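Local atomic coordinates of ApRick protease (Rickettsia conorii, PDB entry 5C9F), a protein that probably acts as a retropepsin-like aspartic endopeptidase, this chain being the protease domain of a longer, predicted membrane protein. Residues A[48-51]-A[56-59]. Residues are numbered along the deposited sequence; the frame is centred on the assembly and turned at random.
Sequences EDAQ and DLTK
A single water oxygen bridges Gln-51 and Leu-57, accepting the backbone N-H of Leu-57 at 3.0 Å from Leu-57 N and, more weakly, the amide of Gln-51 at 3.3 Å from Gln-51 NE2. No direct hydrogen bond joins the two segments, so this water is their polar link. Beside it, the side chains of Gln-51 and Leu-57 cross at about a right angle. The CD2 methyl of Leu-57 lies against the amide end of Gln-51, 3.3 Å from Gln-51 CD, which is shorter than a comfortable carbon-carbon contact; with the second torsion of Leu-57 nearly eclipsed (chi2 12°), the placing of this methyl is doubtful. Gln-51 reaches this place because CG stands beside the backbone N (chi1 -69°) and the chain then runs extended. Glutamine suits an exposed helix position here: its methylene CG packs on the leucine methyls while the amide can still bond to water. The second leucine methyl meets the buried Ala-50, with Ala-50 CB 3.9 Å from Leu-57 CD1; the small methyl of alanine lets the loop draw close to the helix. In this retropepsin-like fold the contact lies where the chain leaving helix 47-52 turns back beside it, before strand 64-68. Phe-55 also packs on Ala-50, and Tyr-62 on Leu-57. The loop is shaped by a type I beta turn, closed by Lys-59 N to Asp-56 O at 3.0 Å. Asp-56, short and carrying a carboxylate, suits the turn's first position: its OD1 accepts the hydroxyl of Thr-58 from above the carboxylate plane, 2.7 Å from Thr-58 OG1, and weakly the backbone N-H of the same threonine, as in an Asx turn.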
loop_
_atom_site.group_PDB
_atom_site.type_symbol
_atom_site.label_atom_id
_atom_site.label_comp_id
_atom_site.label_asym_id
_atom_site.label_seq_id
_atom_site.Cartn_x
_atom_site.Cartn_y
_atom_site.Cartn_z
ATOM N N GLU A 48 29.483 14.865 -18.433
ATOM C CA GLU A 48 30.185 13.743 -17.789
ATOM C C GLU A 48 29.233 12.559 -17.436
ATOM O O GLU A 48 29.586 11.395 -17.631
ATOM C CB GLU A 48 30.932 14.237 -16.564
ATOM C CG GLU A 48 31.532 13.148 -15.698
ATOM C CD GLU A 48 32.234 13.698 -14.434
ATOM O OE1 GLU A 48 31.945 13.212 -13.323
ATOM O OE2 GLU A 48 33.095 14.611 -14.532
ATOM N N ASP A 49 28.056 12.834 -16.876
ATOM C CA ASP A 49 27.060 11.752 -16.620
ATOM C C ASP A 49 26.600 11.081 -17.923
ATOM O O ASP A 49 26.449 9.859 -17.965
ATOM C CB ASP A 49 25.853 12.266 -15.864
ATOM C CG ASP A 49 26.162 12.572 -14.396
ATOM O OD1 ASP A 49 27.135 11.988 -13.869
ATOM O OD2 ASP A 49 25.405 13.358 -13.770
ATOM N N ALA A 50 26.403 11.865 -18.990
ATOM C CA ALA A 50 26.030 11.276 -20.268
ATOM C C ALA A 50 27.104 10.306 -20.731
ATOM O O ALA A 50 26.795 9.181 -21.170
ATOM C CB ALA A 50 25.839 12.346 -21.340
ATOM N N GLN A 51 28.372 10.703 -20.565
ATOM C CA GLN A 51 29.485 9.813 -20.939
ATOM C C GLN A 51 29.570 8.570 -20.023
ATOM O O GLN A 51 29.761 7.472 -20.523
ATOM C CB GLN A 51 30.797 10.580 -20.900
ATOM C CG GLN A 51 30.871 11.586 -21.996
ATOM C CD GLN A 51 32.078 12.470 -21.897
ATOM O OE1 GLN A 51 32.325 13.071 -20.878
ATOM N NE2 GLN A 51 32.890 12.455 -22.926
ATOM N N ASP A 56 27.795 8.839 -26.727
ATOM C CA ASP A 56 28.924 9.380 -27.493
ATOM C C ASP A 56 28.544 10.769 -27.848
ATOM O O ASP A 56 27.668 10.985 -28.715
ATOM C CB ASP A 56 29.171 8.544 -28.758
ATOM C CG ASP A 56 30.338 9.073 -29.604
ATOM O OD1 ASP A 56 30.755 10.240 -29.432
ATOM O OD2 ASP A 56 30.822 8.297 -30.449
ATOM N N LEU A 57 29.183 11.730 -27.188
ATOM C CA LEU A 57 28.714 13.122 -27.284
ATOM C C LEU A 57 28.888 13.645 -28.714
ATOM O O LEU A 57 28.117 14.478 -29.132
ATOM C CB LEU A 57 29.489 14.039 -26.342
ATOM C CG LEU A 57 29.045 14.220 -24.890
ATOM C CD1 LEU A 57 27.997 13.241 -24.403
ATOM C CD2 LEU A 57 30.283 14.230 -24.019
ATOM N N THR A 58 29.840 13.106 -29.464
ATOM C CA THR A 58 30.016 13.525 -30.865
ATOM C C THR A 58 28.903 13.034 -31.808
ATOM O O THR A 58 28.725 13.614 -32.871
ATOM C CB THR A 58 31.365 13.039 -31.451
ATOM O OG1 THR A 58 31.325 11.611 -31.661
ATOM C CG2 THR A 58 32.501 13.393 -30.516
ATOM N N LYS A 59 28.189 11.963 -31.452
ATOM C CA LYS A 59 27.096 11.420 -32.283
ATOM C C LYS A 59 25.771 12.078 -31.981
ATOM O O LYS A 59 24.851 12.021 -32.786
ATOM C CB LYS A 59 26.876 9.905 -32.074
ATOM C CG LYS A 59 28.113 9.039 -32.104
ATOM C CD LYS A 59 28.554 8.703 -33.503
ATOM C CE LYS A 59 29.666 7.669 -33.440
ATOM N NZ LYS A 59 30.138 7.304 -34.795
HETATM O O HOH W 1 31.951 11.679 -26.041
#